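Local coordinates for protein sarcosine oxidase (Pyrococcus horikoshii, PDB 1Y56) that probably oxidises L-proline as the flavin-containing beta subunit of a proline dehydrogenase complex, with FAD and FMN bound, at residues 125-133 with 288-296. Numbering follows the deposited sequence.
Sequences IVPLLDISE and FTKIIPALK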
ATOM      1  N   ILE B 125      35.460 -52.370  24.718  1.00 32.41           N
ATOM      2  CA  ILE B 125      35.325 -51.126  23.960  1.00 31.55           C
ATOM      3  C   ILE B 125      33.826 -50.850  24.002  1.00 31.55           C
ATOM      4  O   ILE B 125      33.042 -51.785  23.869  1.00 32.41           O
ATOM      5  CB  ILE B 125      35.700 -51.346  22.480  1.00 31.32           C
ATOM      6  CG1 ILE B 125      36.840 -52.367  22.340  1.00 30.48           C
ATOM      7  CG2 ILE B 125      36.043 -50.028  21.824  1.00 31.39           C
ATOM      8  CD1 ILE B 125      37.105 -52.833  20.919  1.00 28.52           C
ATOM      9  N   VAL B 126      33.389 -49.614  24.194  1.00 30.72           N
ATOM     10  CA  VAL B 126      31.918 -49.346  24.212  1.00 30.23           C
ATOM     11  C   VAL B 126      31.096 -50.243  25.177  1.00 29.78           C
ATOM     12  O   VAL B 126      30.314 -51.086  24.738  1.00 29.41           O
ATOM     13  CB  VAL B 126      31.254 -49.428  22.791  1.00 29.90           C
ATOM     14  CG1 VAL B 126      29.986 -48.594  22.758  1.00 30.02           C
ATOM     15  CG2 VAL B 126      32.198 -48.958  21.706  1.00 29.70           C
ATOM     16  N   PRO B 127      31.266 -50.052  26.495  1.00 29.77           N
ATOM     17  CA  PRO B 127      30.517 -50.863  27.458  1.00 29.72           C
ATOM     18  C   PRO B 127      28.995 -50.842  27.311  1.00 29.76           C
ATOM     19  O   PRO B 127      28.352 -51.821  27.679  1.00 29.84           O
ATOM     20  CB  PRO B 127      30.931 -50.275  28.807  1.00 29.49           C
ATOM     21  CG  PRO B 127      32.252 -49.647  28.553  1.00 29.40           C
ATOM     22  CD  PRO B 127      32.171 -49.101  27.173  1.00 29.75           C
ATOM     23  N   LEU B 128      28.427 -49.762  26.770  1.00 30.15           N
ATOM     24  CA  LEU B 128      26.951 -49.610  26.661  1.00 30.32           C
ATOM     25  C   LEU B 128      26.292 -50.300  25.459  1.00 30.55           C
ATOM     26  O   LEU B 128      25.062 -50.262  25.308  1.00 30.44           O
ATOM     27  CB  LEU B 128      26.546 -48.137  26.670  1.00 30.18           C
ATOM     28  CG  LEU B 128      26.688 -47.354  27.968  1.00 30.06           C
ATOM     29  CD1 LEU B 128      26.240 -45.934  27.747  1.00 29.83           C
ATOM     30  CD2 LEU B 128      25.867 -47.998  29.038  1.00 29.95           C
ATOM     31  N   LEU B 129      27.116 -50.909  24.608  1.00 30.76           N
ATOM     32  CA  LEU B 129      26.652 -51.714  23.490  1.00 31.07           C
ATOM     33  C   LEU B 129      25.735 -52.840  23.953  1.00 31.58           C
ATOM     34  O   LEU B 129      26.087 -53.574  24.880  1.00 31.81           O
ATOM     35  CB  LEU B 129      27.862 -52.330  22.819  1.00 30.75           C
ATOM     36  CG  LEU B 129      27.952 -52.285  21.307  1.00 30.62           C
ATOM     37  CD1 LEU B 129      27.525 -50.929  20.787  1.00 29.65           C
ATOM     38  CD2 LEU B 129      29.393 -52.579  20.923  1.00 29.87           C
ATOM     39  N   ASP B 130      24.560 -52.974  23.334  1.00 32.02           N
ATOM     40  CA  ASP B 130      23.724 -54.154  23.578  1.00 32.51           C
ATOM     41  C   ASP B 130      24.282 -55.297  22.762  1.00 33.19           C
ATOM     42  O   ASP B 130      24.337 -55.220  21.529  1.00 33.46           O
ATOM     43  CB  ASP B 130      22.263 -53.923  23.206  1.00 32.33           C
ATOM     44  CG  ASP B 130      21.393 -55.172  23.402  1.00 32.29           C
ATOM     45  OD1 ASP B 130      20.180 -55.096  23.115  1.00 32.84           O
ATOM     46  OD2 ASP B 130      21.907 -56.229  23.834  1.00 31.84           O
ATOM     47  N   ILE B 131      24.690 -56.362  23.444  1.00 33.64           N
ATOM     48  CA  ILE B 131      25.474 -57.392  22.781  1.00 34.08           C
ATOM     49  C   ILE B 131      24.644 -58.606  22.381  1.00 34.26           C
ATOM     50  O   ILE B 131      25.124 -59.494  21.690  1.00 34.33           O
ATOM     51  CB  ILE B 131      26.788 -57.704  23.597  1.00 34.37           C
ATOM     52  CG1 ILE B 131      27.985 -57.578  22.674  1.00 35.17           C
ATOM     53  CG2 ILE B 131      26.764 -59.037  24.376  1.00 33.81           C
ATOM     54  CD1 ILE B 131      27.993 -56.262  21.912  1.00 36.16           C
ATOM     55  N   SER B 132      23.371 -58.579  22.755  1.00 34.68           N
ATOM     56  CA  SER B 132      22.505 -59.755  22.693  1.00 35.13           C
ATOM     57  C   SER B 132      22.343 -60.413  21.341  1.00 35.21           C
ATOM     58  O   SER B 132      22.143 -61.618  21.290  1.00 35.48           O
ATOM     59  CB  SER B 132      21.132 -59.493  23.337  1.00 35.09           C
ATOM     60  OG  SER B 132      20.556 -58.297  22.868  1.00 35.83           O
ATOM     61  N   GLU B 133      22.411 -59.666  20.248  1.00 35.45           N
ATOM     62  CA  GLU B 133      22.293 -60.329  18.940  1.00 36.06           C
ATOM     63  C   GLU B 133      23.473 -60.114  17.994  1.00 35.90           C
ATOM     64  O   GLU B 133      23.420 -60.512  16.829  1.00 36.07           O
ATOM     65  CB  GLU B 133      20.961 -60.011  18.263  1.00 36.32           C
ATOM     66  CG  GLU B 133      20.622 -58.538  18.175  1.00 39.02           C
ATOM     67  CD  GLU B 133      19.175 -58.290  17.741  1.00 42.63           C
ATOM     68  OE1 GLU B 133      18.591 -57.274  18.202  1.00 43.75           O
ATOM     69  OE2 GLU B 133      18.623 -59.099  16.941  1.00 43.51           O
ATOM     70  N   PHE B 288      19.349 -46.338  16.570  1.00 29.06           N
ATOM     71  CA  PHE B 288      20.340 -46.052  17.599  1.00 28.40           C
ATOM     72  C   PHE B 288      20.021 -46.806  18.876  1.00 28.81           C
ATOM     73  O   PHE B 288      20.907 -47.421  19.477  1.00 29.01           O
ATOM     74  CB  PHE B 288      20.387 -44.551  17.874  1.00 28.00           C
ATOM     75  CG  PHE B 288      21.261 -43.773  16.928  1.00 26.55           C
ATOM     76  CD1 PHE B 288      21.626 -44.286  15.693  1.00 24.89           C
ATOM     77  CD2 PHE B 288      21.706 -42.501  17.273  1.00 25.67           C
ATOM     78  CE1 PHE B 288      22.445 -43.547  14.819  1.00 25.22           C
ATOM     79  CE2 PHE B 288      22.508 -41.753  16.397  1.00 25.05           C
ATOM     80  CZ  PHE B 288      22.878 -42.281  15.170  1.00 24.23           C
ATOM     81  N   THR B 289      18.747 -46.788  19.263  1.00 29.10           N
ATOM     82  CA  THR B 289      18.317 -47.338  20.543  1.00 29.64           C
ATOM     83  C   THR B 289      18.271 -48.863  20.532  1.00 30.32           C
ATOM     84  O   THR B 289      18.217 -49.501  21.593  1.00 30.57           O
ATOM     85  CB  THR B 289      16.962 -46.763  20.983  1.00 29.61           C
ATOM     86  OG1 THR B 289      15.968 -47.058  19.994  1.00 29.91           O
ATOM     87  CG2 THR B 289      17.062 -45.252  21.175  1.00 29.02           C
ATOM     88  N   LYS B 290      18.274 -49.438  19.329  1.00 31.01           N
ATOM     89  CA  LYS B 290      18.466 -50.875  19.147  1.00 31.56           C
ATOM     90  C   LYS B 290      19.920 -51.210  19.408  1.00 31.77           C
ATOM     91  O   LYS B 290      20.216 -52.249  20.014  1.00 32.17           O
ATOM     92  CB  LYS B 290      18.139 -51.302  17.717  1.00 31.72           C
ATOM     93  CG  LYS B 290      16.700 -51.627  17.440  1.00 33.48           C
ATOM     94  CD  LYS B 290      16.349 -53.046  17.875  1.00 36.73           C
ATOM     95  CE  LYS B 290      15.500 -53.047  19.147  1.00 38.18           C
ATOM     96  NZ  LYS B 290      14.492 -54.129  19.041  1.00 39.22           N
ATOM     97  N   ILE B 291      20.824 -50.339  18.935  1.00 31.67           N
ATOM     98  CA  ILE B 291      22.264 -50.630  18.990  1.00 31.29           C
ATOM     99  C   ILE B 291      22.867 -50.290  20.368  1.00 30.78           C
ATOM    100  O   ILE B 291      23.582 -51.114  20.937  1.00 30.73           O
ATOM    101  CB  ILE B 291      23.112 -50.134  17.721  1.00 31.29           C
ATOM    102  CG1 ILE B 291      24.125 -49.079  18.086  1.00 32.11           C
ATOM    103  CG2 ILE B 291      22.276 -49.712  16.517  1.00 30.51           C
ATOM    104  CD1 ILE B 291      25.408 -49.698  18.472  1.00 33.89           C
ATOM    105  N   ILE B 292      22.588 -49.103  20.903  1.00 30.05           N
ATOM    106  CA  ILE B 292      22.899 -48.843  22.307  1.00 29.68           C
ATOM    107  C   ILE B 292      21.644 -48.292  22.995  1.00 29.71           C
ATOM    108  O   ILE B 292      21.277 -47.147  22.781  1.00 29.71           O
ATOM    109  CB  ILE B 292      24.238 -47.991  22.570  1.00 29.81           C
ATOM    110  CG1 ILE B 292      23.967 -46.610  23.129  1.00 30.61           C
ATOM    111  CG2 ILE B 292      25.169 -47.858  21.367  1.00 28.91           C
ATOM    112  CD1 ILE B 292      23.943 -46.569  24.641  1.00 32.99           C
ATOM    113  N   PRO B 293      20.941 -49.142  23.772  1.00 29.92           N
ATOM    114  CA  PRO B 293      19.717 -48.862  24.537  1.00 29.88           C
ATOM    115  C   PRO B 293      19.715 -47.660  25.487  1.00 30.00           C
ATOM    116  O   PRO B 293      18.647 -47.083  25.713  1.00 30.44           O
ATOM    117  CB  PRO B 293      19.522 -50.145  25.346  1.00 29.64           C
ATOM    118  CG  PRO B 293      20.058 -51.178  24.472  1.00 29.81           C
ATOM    119  CD  PRO B 293      21.305 -50.563  23.898  1.00 30.24           C
ATOM    120  N   ALA B 294      20.867 -47.297  26.053  1.00 29.70           N
ATOM    121  CA  ALA B 294      20.941 -46.143  26.956  1.00 29.33           C
ATOM    122  C   ALA B 294      20.513 -44.841  26.270  1.00 29.10           C
ATOM    123  O   ALA B 294      19.898 -43.970  26.896  1.00 28.74           O
ATOM    124  CB  ALA B 294      22.343 -46.009  27.550  1.00 29.68           C
ATOM    125  N   LEU B 295      20.830 -44.730  24.979  1.00 28.84           N
ATOM    126  CA  LEU B 295      20.387 -43.609  24.138  1.00 28.73           C
ATOM    127  C   LEU B 295      18.903 -43.248  24.290  1.00 28.76           C
ATOM    128  O   LEU B 295      18.527 -42.101  24.076  1.00 28.85           O
ATOM    129  CB  LEU B 295      20.732 -43.866  22.668  1.00 28.44           C
ATOM    130  CG  LEU B 295      22.060 -43.378  22.049  1.00 28.61           C
ATOM    131  CD1 LEU B 295      23.220 -43.199  23.026  1.00 27.50           C
ATOM    132  CD2 LEU B 295      22.489 -44.280  20.890  1.00 28.70           C
ATOM    133  N   LYS B 296      18.068 -44.213  24.676  1.00 28.75           N
ATOM    134  CA  LYS B 296      16.653 -43.940  24.980  1.00 28.97           C
ATOM    135  C   LYS B 296      16.406 -42.792  25.972  1.00 29.04           C
ATOM    136  O   LYS B 296      15.453 -42.030  25.812  1.00 28.98           O
ATOM    137  CB  LYS B 296      15.954 -45.200  25.487  1.00 28.98           C
ATOM    138  CG  LYS B 296      15.716 -46.219  24.415  1.00 29.26           C
ATOM    139  CD  LYS B 296      14.910 -47.358  24.925  1.00 29.75           C
ATOM    140  CE  LYS B 296      14.871 -48.452  23.890  1.00 31.45           C
ATOM    141  NZ  LYS B 296      14.009 -49.584  24.335  1.00 32.27           N
TER
HETATM  142  O   HOH W   1      24.396 -53.032  19.623  1.00 43.35           O
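Asp130 lies across the ring of Pro293 at about a right angle, its CB 3.6 Å from Pro293 CD. With CG anti to the backbone N (chi1 178°), the carboxylate is carried away from the ring, toward Ser132. There Asp130 OD2 takes two bonds from the same face of its plane: Ser132 N comes from above it, closing an Asx turn, and Ser132 OG on the syn side, tilted out of the plane, at 2.7 Å. A leucine here would probably leave both Ser132 donors without their acceptor and free the turn to shift. The backbone of Asp130 ties the segments together, its N donating to Ile291 O over 3.2 Å in a nearly straight bond (166°). Leu128 runs obliquely to Ile292, CB 3.7 Å from Ile292 CD1, and its CD1 goes on to Ala294 CB. Leu129 CD1 touches both Ile291 CD1 and Ile292 CG2, meeting the Ile292 side chain roughly perpendicularly. The contact thus pins the loop between helix 119-124 and strand 136-140 to the C-terminal end of helix 278-291. Leu129 and Ile291 both rest on Leu90 of strand 87-91, Ile291 also on Leu252 of strand 250-253, and another protein's chain packs against Leu128 and Ala294.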